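Local structure of polyphosphate kinase (2O8R) at residues Ala29-Thr32 with Asp37-Lys40; Ile44-Leu49 with Asn302-Ala307; Phe506-Val511 with Pro632-Thr637. The protein probably catalyses the reversible transfer of the terminal phosphate of ATP onto a growing polyphosphate chain, with magnesium as cofactor. The protein carries 3 engineered substitutions. All blocks are in the same frame, centred on the assembly; numbering follows the deposited sequence.

Interaction 1: residues Ala29-Thr32 with Asp37-Lys40; sequences ADRT and DRIK
R38 leaves helix 35-63 with CG anti to its carbonyl carbon (chi1 -58°) and runs straight through CD, then bends at chi3 (-107°), which turns its guanidinium against the backbone of D30 and R31. The aliphatic part makes the nearest approach: CD of R38 lies 3.2 Å from the carbonyl oxygen O of D30, and CG of R38 lies 3.8 Å from the same O of D30. NE of R38 is also near that oxygen but at a poor angle, and no hydrogen bond joins the two segments; NE is instead bonded to the backbone oxygen of L33, in the turn between them. That bond ties the guanidinium to the connection it crosses. CA of R31 sits over one guanidinium face, 3.7 Å above the plane of R38 and displaced toward its rim, while CG of R31 touches NH1 of R38 at 3.6 Å. The R31 chain then bends at chi3 and carries its own guanidinium elsewhere, the two planes standing 88° apart; NH1 of R31 and NH1 of R38 remain 4.8 Å from each other, so some like-charge repulsion is possible. On the loop side, the carboxylate of D30 reaches forward along its own chain. Its OD1 accepts from N of T32 at 3.0 Å and also from OG1 of T32, both donors coming from the same face, above the carboxylate plane. Two bonds thus grip one oxygen and hold the chain in its turn. T109 of helix 83-112 touches the R38 side chain, and Q105 of the same helix touches R31. The whole is a helical hairpin (helix-loop-helix) in the N-terminal domain of the PPK1 family: an Asx turn at D30 follows helix 13-29, and an arginine from the first turn of helix 35-63 packs back across the link.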
ATOM      1  N   ALA A  29     -12.133 -24.080  16.884  1.00 53.91           N
ATOM      2  CA  ALA A  29     -12.331 -25.436  17.419  1.00 45.68           C
ATOM      3  C   ALA A  29     -13.432 -26.212  16.717  1.00 43.15           C
ATOM      4  O   ALA A  29     -13.607 -27.408  16.978  1.00 54.37           O
ATOM      5  CB  ALA A  29     -12.625 -25.380  18.922  1.00 30.48           C
ATOM      6  N   ASP A  30     -14.185 -25.536  15.846  1.00 52.06           N
ATOM      7  CA  ASP A  30     -15.333 -26.148  15.177  1.00 41.20           C
ATOM      8  C   ASP A  30     -14.877 -27.067  14.061  1.00 57.68           C
ATOM      9  O   ASP A  30     -14.641 -26.629  12.926  1.00 64.86           O
ATOM     10  CB  ASP A  30     -16.298 -25.082  14.639  1.00 51.36           C
ATOM     11  CG  ASP A  30     -17.579 -25.680  14.034  1.00 60.18           C
ATOM     12  OD1 ASP A  30     -17.719 -26.920  13.977  1.00 65.80           O
ATOM     13  OD2 ASP A  30     -18.455 -24.898  13.606  1.00 65.56           O
ATOM     14  N   ARG A  31     -14.806 -28.355  14.380  1.00 48.07           N
ATOM     15  CA  ARG A  31     -14.303 -29.339  13.432  1.00 45.99           C
ATOM     16  C   ARG A  31     -15.180 -29.559  12.223  1.00 46.68           C
ATOM     17  O   ARG A  31     -14.770 -30.259  11.309  1.00 54.93           O
ATOM     18  CB  ARG A  31     -13.978 -30.663  14.122  1.00 38.30           C
ATOM     19  CG  ARG A  31     -12.627 -30.606  14.789  1.00 44.02           C
ATOM     20  CD  ARG A  31     -12.402 -31.721  15.748  1.00 79.28           C
ATOM     21  NE  ARG A  31     -12.351 -33.017  15.084  1.00104.97           N
ATOM     22  CZ  ARG A  31     -11.275 -33.520  14.491  1.00104.68           C
ATOM     23  NH1 ARG A  31     -10.136 -32.833  14.462  1.00 89.43           N
ATOM     24  NH2 ARG A  31     -11.349 -34.715  13.920  1.00 98.45           N
ATOM     25  N   THR A  32     -16.363 -28.944  12.191  1.00 40.88           N
ATOM     26  CA  THR A  32     -17.251 -29.101  11.040  1.00 38.96           C
ATOM     27  C   THR A  32     -16.911 -28.113   9.945  1.00 48.09           C
ATOM     28  O   THR A  32     -17.512 -28.148   8.876  1.00 59.52           O
ATOM     29  CB  THR A  32     -18.713 -28.900  11.405  1.00 46.69           C
ATOM     30  OG1 THR A  32     -18.951 -27.508  11.668  1.00 50.20           O
ATOM     31  CG2 THR A  32     -19.072 -29.736  12.621  1.00 36.06           C
ATOM     32  N   ASP A  37     -10.904 -21.980   7.187  1.00 47.28           N
ATOM     33  CA  ASP A  37     -11.862 -21.166   7.937  1.00 54.66           C
ATOM     34  C   ASP A  37     -11.443 -21.051   9.386  1.00 45.95           C
ATOM     35  O   ASP A  37     -11.473 -19.964   9.954  1.00 49.37           O
ATOM     36  CB  ASP A  37     -13.275 -21.748   7.871  1.00 37.73           C
ATOM     37  CG  ASP A  37     -13.838 -21.759   6.469  1.00 64.70           C
ATOM     38  OD1 ASP A  37     -13.172 -21.264   5.523  1.00 68.54           O
ATOM     39  OD2 ASP A  37     -14.960 -22.272   6.323  1.00 73.23           O
ATOM     40  N   ARG A  38     -11.047 -22.178   9.970  1.00 30.26           N
ATOM     41  CA  ARG A  38     -10.637 -22.218  11.360  1.00 45.52           C
ATOM     42  C   ARG A  38      -9.319 -21.483  11.573  1.00 51.17           C
ATOM     43  O   ARG A  38      -9.187 -20.694  12.512  1.00 66.40           O
ATOM     44  CB  ARG A  38     -10.532 -23.660  11.833  1.00 55.83           C
ATOM     45  CG  ARG A  38     -11.832 -24.417  11.690  1.00 47.76           C
ATOM     46  CD  ARG A  38     -11.680 -25.796  12.245  1.00 56.77           C
ATOM     47  NE  ARG A  38     -11.617 -26.810  11.207  1.00 54.37           N
ATOM     48  CZ  ARG A  38     -11.213 -28.059  11.411  1.00 53.33           C
ATOM     49  NH1 ARG A  38     -10.814 -28.448  12.614  1.00 61.79           N
ATOM     50  NH2 ARG A  38     -11.183 -28.914  10.404  1.00 63.12           N
ATOM     51  N   ILE A  39      -8.359 -21.733  10.688  1.00 39.43           N
ATOM     52  CA  ILE A  39      -7.061 -21.057  10.719  1.00 42.37           C
ATOM     53  C   ILE A  39      -7.191 -19.525  10.709  1.00 47.64           C
ATOM     54  O   ILE A  39      -6.511 -18.829  11.491  1.00 31.65           O
ATOM     55  CB  ILE A  39      -6.172 -21.519   9.545  1.00 50.67           C
ATOM     56  CG1 ILE A  39      -5.785 -22.996   9.734  1.00 47.26           C
ATOM     57  CG2 ILE A  39      -4.941 -20.606   9.400  1.00 25.89           C
ATOM     58  CD1 ILE A  39      -4.598 -23.446   8.912  1.00 46.77           C
ATOM     59  N   LYS A  40      -8.068 -19.020   9.832  1.00 40.99           N
ATOM     60  CA  LYS A  40      -8.444 -17.602   9.803  1.00 42.51           C
ATOM     61  C   LYS A  40      -8.894 -17.107  11.168  1.00 51.97           C
ATOM     62  O   LYS A  40      -8.478 -16.038  11.601  1.00 57.07           O
ATOM     63  CB  LYS A  40      -9.550 -17.336   8.780  1.00 46.36           C
ATOM     64  CG  LYS A  40      -9.118 -16.562   7.537  1.00 67.85           C
ATOM     65  CD  LYS A  40      -7.996 -17.245   6.767  1.00 67.94           C
ATOM     66  CE  LYS A  40      -7.206 -16.214   5.987  1.00 76.59           C
ATOM     67  NZ  LYS A  40      -5.977 -16.817   5.422  1.00100.42           N
TER

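Interaction 2: residues Ile44-Leu49 with Asn302-Ala307; sequences IFSSNL and NLQDLA. With SO4 (sulfate ion), chain D.
Q304 meets S46 and S47 along the side of helix 35-63, and its side chain can be followed outward from the backbone. Its CB lies 3.8 Å from CB of S46 and 4.0 Å from the backbone N of S47. CG stands between the backbone N and the carbonyl carbon (chi1 44°), and the chain bends at chi2 (-95°), which brings CD back to 4.1 Å from CB of S46. At the tip, OE1 rests 3.6 Å from the same CB, a van der Waals contact with no hydrogen bond. Here a 3-10 segment of the middle domain, residues 303-307, lies against a long helix of the N-terminal domain, with S46 and Q304 as the closest pair of CA atoms. A side-chain-to-backbone hydrogen bond, S43 OG to O of Q304, joins the same two elements. The hydroxyl of S46 turns instead to a sulfate, probably from the crystallisation liquor, OG bonding O1 of the ion at 2.7 Å; the backbone O of L42 is a second partner of this hydroxyl. The same sulfate oxygen lies at the edge of the F45 ring, near its plane. L303 offers CB to OG of S46 at 4.2 Å, while the rest of its side chain leads away to Y98 of helix 83-112. Two residues after S46, N48, predicted to bind ATP, makes no contact with 302-307 and gives its ND2 to OD1 of N21 of helix 13-29.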
ATOM      1  N   ILE A  44      -7.457 -14.207  13.655  1.00 39.67           N
ATOM      2  CA  ILE A  44      -8.344 -13.146  14.131  1.00 44.22           C
ATOM      3  C   ILE A  44      -8.272 -13.017  15.645  1.00 55.78           C
ATOM      4  O   ILE A  44      -8.078 -11.914  16.162  1.00 51.80           O
ATOM      5  CB  ILE A  44      -9.815 -13.367  13.705  1.00 42.14           C
ATOM      6  CG1 ILE A  44      -9.966 -13.177  12.192  1.00 26.25           C
ATOM      7  CG2 ILE A  44     -10.737 -12.413  14.457  1.00 30.14           C
ATOM      8  CD1 ILE A  44     -11.318 -13.628  11.625  1.00 38.31           C
ATOM      9  N   PHE A  45      -8.398 -14.151  16.337  1.00 48.69           N
ATOM     10  CA  PHE A  45      -8.308 -14.189  17.797  1.00 52.84           C
ATOM     11  C   PHE A  45      -7.024 -13.533  18.288  1.00 57.61           C
ATOM     12  O   PHE A  45      -7.034 -12.769  19.259  1.00 54.19           O
ATOM     13  CB  PHE A  45      -8.376 -15.629  18.301  1.00 38.07           C
ATOM     14  CG  PHE A  45      -8.070 -15.776  19.761  1.00 45.59           C
ATOM     15  CD1 PHE A  45      -9.083 -15.744  20.697  1.00 30.83           C
ATOM     16  CD2 PHE A  45      -6.764 -15.966  20.199  1.00 51.01           C
ATOM     17  CE1 PHE A  45      -8.808 -15.886  22.045  1.00 48.88           C
ATOM     18  CE2 PHE A  45      -6.482 -16.116  21.537  1.00 44.47           C
ATOM     19  CZ  PHE A  45      -7.500 -16.074  22.467  1.00 40.68           C
ATOM     20  N   SER A  46      -5.927 -13.845  17.607  1.00 49.49           N
ATOM     21  CA  SER A  46      -4.630 -13.315  17.960  1.00 41.99           C
ATOM     22  C   SER A  46      -4.583 -11.811  17.739  1.00 49.14           C
ATOM     23  O   SER A  46      -4.104 -11.083  18.615  1.00 45.49           O
ATOM     24  CB  SER A  46      -3.533 -13.999  17.150  1.00 58.51           C
ATOM     25  OG  SER A  46      -3.486 -15.385  17.419  1.00 52.50           O
ATOM     26  N   SER A  47      -5.078 -11.348  16.585  1.00 27.37           N
ATOM     27  CA  SER A  47      -5.070  -9.900  16.281  1.00 47.12           C
ATOM     28  C   SER A  47      -5.978  -9.077  17.193  1.00 62.76           C
ATOM     29  O   SER A  47      -5.644  -7.943  17.538  1.00 66.66           O
ATOM     30  CB  SER A  47      -5.402  -9.611  14.809  1.00 30.28           C
ATOM     31  OG  SER A  47      -6.348 -10.532  14.315  1.00 72.18           O
ATOM     32  N   ASN A  48      -7.120  -9.653  17.577  1.00 60.37           N
ATOM     33  CA  ASN A  48      -8.021  -9.026  18.545  1.00 56.62           C
ATOM     34  C   ASN A  48      -7.382  -8.859  19.904  1.00 52.62           C
ATOM     35  O   ASN A  48      -7.542  -7.827  20.528  1.00 61.41           O
ATOM     36  CB  ASN A  48      -9.306  -9.833  18.725  1.00 44.57           C
ATOM     37  CG  ASN A  48     -10.107  -9.930  17.468  1.00 52.76           C
ATOM     38  OD1 ASN A  48      -9.887  -9.179  16.509  1.00 63.53           O
ATOM     39  ND2 ASN A  48     -11.043 -10.864  17.451  1.00 40.17           N
ATOM     40  N   LEU A  49      -6.674  -9.889  20.361  1.00 54.11           N
ATOM     41  CA  LEU A  49      -6.028  -9.859  21.663  1.00 46.57           C
ATOM     42  C   LEU A  49      -4.827  -8.916  21.639  1.00 53.99           C
ATOM     43  O   LEU A  49      -4.388  -8.410  22.670  1.00 60.99           O
ATOM     44  CB  LEU A  49      -5.608 -11.263  22.073  1.00 38.05           C
ATOM     45  CG  LEU A  49      -5.093 -11.426  23.500  1.00 43.26           C
ATOM     46  CD1 LEU A  49      -6.122 -10.896  24.488  1.00 36.71           C
ATOM     47  CD2 LEU A  49      -4.742 -12.876  23.797  1.00 28.12           C
ATOM     48  N   ASN A 302       3.147 -14.645  17.869  1.00 52.51           N
ATOM     49  CA  ASN A 302       2.643 -13.762  16.824  1.00 54.88           C
ATOM     50  C   ASN A 302       1.857 -14.526  15.774  1.00 51.72           C
ATOM     51  O   ASN A 302       2.021 -14.313  14.574  1.00 54.56           O
ATOM     52  CB  ASN A 302       3.779 -12.992  16.171  1.00 39.19           C
ATOM     53  CG  ASN A 302       3.398 -11.585  15.847  1.00 60.44           C
ATOM     54  OD1 ASN A 302       3.414 -10.714  16.720  1.00 81.03           O
ATOM     55  ND2 ASN A 302       3.065 -11.337  14.585  1.00 67.63           N
ATOM     56  N   LEU A 303       0.987 -15.412  16.242  1.00 48.99           N
ATOM     57  CA  LEU A 303       0.318 -16.338  15.355  1.00 40.34           C
ATOM     58  C   LEU A 303      -0.824 -15.732  14.545  1.00 50.25           C
ATOM     59  O   LEU A 303      -1.567 -16.459  13.898  1.00 62.82           O
ATOM     60  CB  LEU A 303      -0.151 -17.560  16.122  1.00 51.04           C
ATOM     61  CG  LEU A 303       0.979 -18.519  16.458  1.00 45.56           C
ATOM     62  CD1 LEU A 303       0.433 -19.616  17.346  1.00 30.86           C
ATOM     63  CD2 LEU A 303       1.557 -19.102  15.188  1.00 37.09           C
ATOM     64  N   GLN A 304      -0.956 -14.409  14.562  1.00 41.91           N
ATOM     65  CA  GLN A 304      -1.924 -13.752  13.701  1.00 44.75           C
ATOM     66  C   GLN A 304      -1.440 -13.862  12.270  1.00 56.41           C
ATOM     67  O   GLN A 304      -2.215 -13.661  11.329  1.00 51.75           O
ATOM     68  CB  GLN A 304      -2.129 -12.290  14.083  1.00 38.61           C
ATOM     69  CG  GLN A 304      -0.848 -11.509  14.378  1.00 37.73           C
ATOM     70  CD  GLN A 304      -0.557 -11.489  15.860  1.00 53.27           C
ATOM     71  OE1 GLN A 304      -0.354 -12.532  16.473  1.00 57.35           O
ATOM     72  NE2 GLN A 304      -0.569 -10.305  16.454  1.00 47.64           N
ATOM     73  N   ASP A 305      -0.154 -14.199  12.123  1.00 54.72           N
ATOM     74  CA  ASP A 305       0.457 -14.488  10.825  1.00 55.41           C
ATOM     75  C   ASP A 305      -0.086 -15.764  10.205  1.00 56.02           C
ATOM     76  O   ASP A 305       0.243 -16.065   9.060  1.00 51.67           O
ATOM     77  CB  ASP A 305       1.978 -14.625  10.931  1.00 52.31           C
ATOM     78  CG  ASP A 305       2.663 -13.346  11.377  1.00 72.50           C
ATOM     79  OD1 ASP A 305       2.028 -12.271  11.342  1.00 91.84           O
ATOM     80  OD2 ASP A 305       3.850 -13.422  11.763  1.00 52.97           O
ATOM     81  N   LEU A 306      -0.898 -16.521  10.948  1.00 44.34           N
ATOM     82  CA  LEU A 306      -1.544 -17.704  10.373  1.00 47.81           C
ATOM     83  C   LEU A 306      -2.419 -17.329   9.180  1.00 38.98           C
ATOM     84  O   LEU A 306      -2.631 -18.133   8.279  1.00 62.83           O
ATOM     85  CB  LEU A 306      -2.332 -18.499  11.419  1.00 36.94           C
ATOM     86  CG  LEU A 306      -1.506 -19.343  12.411  1.00 56.84           C
ATOM     87  CD1 LEU A 306      -2.409 -20.238  13.222  1.00 42.09           C
ATOM     88  CD2 LEU A 306      -0.440 -20.192  11.730  1.00 39.76           C
ATOM     89  N   ALA A 307      -2.889 -16.086   9.164  1.00 43.70           N
ATOM     90  CA  ALA A 307      -3.660 -15.551   8.047  1.00 43.98           C
ATOM     91  C   ALA A 307      -2.854 -15.567   6.753  1.00 41.57           C
ATOM     92  O   ALA A 307      -3.421 -15.451   5.669  1.00 47.04           O
ATOM     93  CB  ALA A 307      -4.125 -14.130   8.359  1.00 36.78           C
TER
HETATM   94  S   SO4 D 705      -1.261 -16.336  20.457  1.00127.13           S
HETATM   95  O1  SO4 D 705      -2.439 -16.468  19.606  1.00114.68           O
HETATM   96  O2  SO4 D 705      -0.846 -17.658  20.919  1.00132.99           O
HETATM   97  O3  SO4 D 705      -0.162 -15.711  19.708  1.00 89.59           O
HETATM   98  O4  SO4 D 705      -1.623 -15.533  21.623  1.00123.21           O

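Interaction 3: residues Phe506-Val511 with Pro632-Thr637; sequences FSRLLV and PVLDPT. Engineered in segment 632-637: T637 (natural residue Ala).
Van der Waals contact joins R508 to P632. The carbonyl oxygen O of R508 lies 3.1 Å from CD of P632, and CB of R508 meets CG of P632 at 3.7 Å, with CG and CD of the pyrrolidine ring turned to the R508 backbone oxygen. Farther out, R508 bends at chi2 (-80°), and its guanidinium is laid over L634: CD1 of L634 sits 4.0 Å above one face, offset toward the rim, and CD2 of L634 is 4.0 Å from NH1 of R508. These pairs join the lead-in to strand 510-511, an outermost strand of the mixed sheet in C-terminal domain 2, a member of the PLD clan, to the end of its antiparallel neighbour, strand 629-632, where backbone bonds link L510 with A630. Among polar interactions, none crosses between the two segments. R508 makes a weak, long ion pair with D485, whereas D489 of helix 484-497 accepts from the backbone N of S507, R508 and L509. Beyond L634, D635 is the N-cap of helix 636-651: its OD1 takes a weak bond from N of T637, an engineered residue, and a 2.7 Å bond from OG1 of T637 on the syn side, tilted 25° out of the carboxylate plane; OD1 also accepts from N of L638.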
ATOM      1  N   PHE A 506     -35.391  17.332  13.465  1.00 59.18           N
ATOM      2  CA  PHE A 506     -35.500  16.366  12.376  1.00 63.76           C
ATOM      3  C   PHE A 506     -36.883  15.702  12.338  1.00 63.33           C
ATOM      4  O   PHE A 506     -37.493  15.480  13.382  1.00 75.98           O
ATOM      5  CB  PHE A 506     -34.356  15.339  12.470  1.00 53.33           C
ATOM      6  CG  PHE A 506     -32.993  15.970  12.577  1.00 60.39           C
ATOM      7  CD1 PHE A 506     -32.264  16.274  11.436  1.00 73.39           C
ATOM      8  CD2 PHE A 506     -32.452  16.292  13.818  1.00 58.62           C
ATOM      9  CE1 PHE A 506     -31.017  16.875  11.530  1.00 67.06           C
ATOM     10  CE2 PHE A 506     -31.199  16.894  13.920  1.00 50.05           C
ATOM     11  CZ  PHE A 506     -30.486  17.185  12.779  1.00 51.00           C
ATOM     12  N   SER A 507     -37.374  15.399  11.134  1.00 68.04           N
ATOM     13  CA  SER A 507     -38.713  14.811  10.947  1.00 69.09           C
ATOM     14  C   SER A 507     -38.791  13.339  11.321  1.00 66.12           C
ATOM     15  O   SER A 507     -39.723  12.913  11.996  1.00 77.72           O
ATOM     16  CB  SER A 507     -39.200  14.962   9.501  1.00 54.44           C
ATOM     17  OG  SER A 507     -39.091  16.294   9.048  1.00 83.74           O
ATOM     18  N   ARG A 508     -37.835  12.556  10.839  1.00 66.65           N
ATOM     19  CA  ARG A 508     -37.879  11.111  11.022  1.00 63.79           C
ATOM     20  C   ARG A 508     -36.537  10.602  11.502  1.00 66.16           C
ATOM     21  O   ARG A 508     -36.465   9.580  12.176  1.00 71.27           O
ATOM     22  CB  ARG A 508     -38.219  10.411   9.712  1.00 48.33           C
ATOM     23  CG  ARG A 508     -39.435  10.957   8.983  1.00 64.95           C
ATOM     24  CD  ARG A 508     -40.707  10.428   9.570  1.00 79.57           C
ATOM     25  NE  ARG A 508     -41.792  10.443   8.600  1.00 83.15           N
ATOM     26  CZ  ARG A 508     -42.897   9.714   8.715  1.00 75.54           C
ATOM     27  NH1 ARG A 508     -43.056   8.906   9.756  1.00 61.93           N
ATOM     28  NH2 ARG A 508     -43.838   9.787   7.783  1.00 79.82           N
ATOM     29  N   LEU A 509     -35.482  11.330  11.152  1.00 59.99           N
ATOM     30  CA  LEU A 509     -34.115  10.925  11.458  1.00 62.11           C
ATOM     31  C   LEU A 509     -33.791  11.041  12.943  1.00 57.71           C
ATOM     32  O   LEU A 509     -34.310  11.913  13.628  1.00 76.45           O
ATOM     33  CB  LEU A 509     -33.149  11.790  10.658  1.00 46.64           C
ATOM     34  CG  LEU A 509     -31.702  11.340  10.533  1.00 62.96           C
ATOM     35  CD1 LEU A 509     -31.682   9.960   9.903  1.00 42.95           C
ATOM     36  CD2 LEU A 509     -30.877  12.370   9.740  1.00 47.12           C
ATOM     37  N   LEU A 510     -32.932  10.162  13.437  1.00 51.80           N
ATOM     38  CA  LEU A 510     -32.450  10.271  14.808  1.00 61.57           C
ATOM     39  C   LEU A 510     -30.965  10.552  14.847  1.00 61.97           C
ATOM     40  O   LEU A 510     -30.171   9.724  14.405  1.00 68.57           O
ATOM     41  CB  LEU A 510     -32.695   8.977  15.562  1.00 68.02           C
ATOM     42  CG  LEU A 510     -34.127   8.493  15.642  1.00 39.92           C
ATOM     43  CD1 LEU A 510     -34.164   7.322  16.604  1.00 43.99           C
ATOM     44  CD2 LEU A 510     -35.008   9.623  16.121  1.00 42.39           C
ATOM     45  N   VAL A 511     -30.595  11.708  15.386  1.00 53.02           N
ATOM     46  CA  VAL A 511     -29.187  12.084  15.525  1.00 56.22           C
ATOM     47  C   VAL A 511     -28.755  12.166  16.993  1.00 49.62           C
ATOM     48  O   VAL A 511     -29.486  12.662  17.843  1.00 58.98           O
ATOM     49  CB  VAL A 511     -28.884  13.405  14.806  1.00 58.37           C
ATOM     50  CG1 VAL A 511     -27.385  13.649  14.745  1.00 63.51           C
ATOM     51  CG2 VAL A 511     -29.465  13.380  13.388  1.00 72.46           C
ATOM     52  N   PRO A 632     -35.636   5.357  10.670  1.00 57.02           N
ATOM     53  CA  PRO A 632     -36.833   4.550  10.497  1.00 53.35           C
ATOM     54  C   PRO A 632     -36.904   3.965   9.105  1.00 62.30           C
ATOM     55  O   PRO A 632     -36.600   4.649   8.124  1.00 62.82           O
ATOM     56  CB  PRO A 632     -37.966   5.566  10.650  1.00 50.35           C
ATOM     57  CG  PRO A 632     -37.359   6.853  10.337  1.00 46.63           C
ATOM     58  CD  PRO A 632     -35.985   6.762  10.918  1.00 42.87           C
ATOM     59  N   VAL A 633     -37.294   2.701   9.034  1.00 44.64           N
ATOM     60  CA  VAL A 633     -37.573   2.057   7.781  1.00 49.24           C
ATOM     61  C   VAL A 633     -39.072   2.257   7.564  1.00 62.19           C
ATOM     62  O   VAL A 633     -39.884   1.611   8.219  1.00 68.95           O
ATOM     63  CB  VAL A 633     -37.222   0.580   7.882  1.00 46.54           C
ATOM     64  CG1 VAL A 633     -37.461  -0.139   6.560  1.00 50.73           C
ATOM     65  CG2 VAL A 633     -35.788   0.431   8.325  1.00 63.00           C
ATOM     66  N   LEU A 634     -39.439   3.177   6.676  1.00 58.62           N
ATOM     67  CA  LEU A 634     -40.856   3.537   6.482  1.00 61.14           C
ATOM     68  C   LEU A 634     -41.669   2.577   5.615  1.00 63.02           C
ATOM     69  O   LEU A 634     -42.837   2.308   5.899  1.00 72.31           O
ATOM     70  CB  LEU A 634     -40.982   4.954   5.930  1.00 37.37           C
ATOM     71  CG  LEU A 634     -40.354   5.967   6.886  1.00 39.25           C
ATOM     72  CD1 LEU A 634     -40.522   7.349   6.349  1.00 36.54           C
ATOM     73  CD2 LEU A 634     -40.942   5.855   8.296  1.00 33.18           C
ATOM     74  N   ASP A 635     -41.047   2.066   4.562  1.00 63.56           N
ATOM     75  CA  ASP A 635     -41.699   1.123   3.674  1.00 58.33           C
ATOM     76  C   ASP A 635     -41.988  -0.210   4.366  1.00 59.97           C
ATOM     77  O   ASP A 635     -41.078  -0.873   4.870  1.00 59.28           O
ATOM     78  CB  ASP A 635     -40.847   0.906   2.434  1.00 60.26           C
ATOM     79  CG  ASP A 635     -41.542   0.074   1.395  1.00 64.58           C
ATOM     80  OD1 ASP A 635     -41.857  -1.104   1.683  1.00 69.09           O
ATOM     81  OD2 ASP A 635     -41.757   0.597   0.281  1.00 87.86           O
ATOM     82  N   PRO A 636     -43.267  -0.614   4.368  1.00 70.30           N
ATOM     83  CA  PRO A 636     -43.740  -1.799   5.071  1.00 57.46           C
ATOM     84  C   PRO A 636     -43.083  -3.093   4.613  1.00 58.27           C
ATOM     85  O   PRO A 636     -42.689  -3.897   5.462  1.00 58.84           O
ATOM     86  CB  PRO A 636     -45.236  -1.807   4.758  1.00 47.37           C
ATOM     87  CG  PRO A 636     -45.546  -0.390   4.464  1.00 42.66           C
ATOM     88  CD  PRO A 636     -44.374   0.071   3.684  1.00 65.50           C
ATOM     89  N   THR A 637     -42.940  -3.296   3.303  1.00 46.87           N
ATOM     90  CA  THR A 637     -42.304  -4.530   2.822  1.00 59.91           C
ATOM     91  C   THR A 637     -40.826  -4.593   3.223  1.00 61.86           C
ATOM     92  O   THR A 637     -40.309  -5.668   3.540  1.00 57.10           O
ATOM     93  CB  THR A 637     -42.454  -4.730   1.306  1.00 43.31           C
ATOM     94  OG1 THR A 637     -41.859  -3.623   0.628  1.00 71.40           O
ATOM     95  CG2 THR A 637     -43.915  -4.815   0.928  1.00 69.35           C
TER

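Interactions 1 and 2 are neighbours on helix 35-63, their centres 14 Å apart, and they touch: NZ of K40 reaches O of A307 at 2.9 Å, a probable hydrogen bond, and I39 packs on L306. Interaction 1 closes the turn leading into that helix within the N-terminal domain; interaction 2, farther along it, brings in the middle domain from 253 residues away. Interaction 3 comes last in the chain, in C-terminal domain 2, with its centre about 40 Å from each of the others and no contact with them. One helix thus carries a local turn and an interdomain contact whose helical segment includes a residue predicted to bind ATP, while the third contact belongs to the border of a separate sheet.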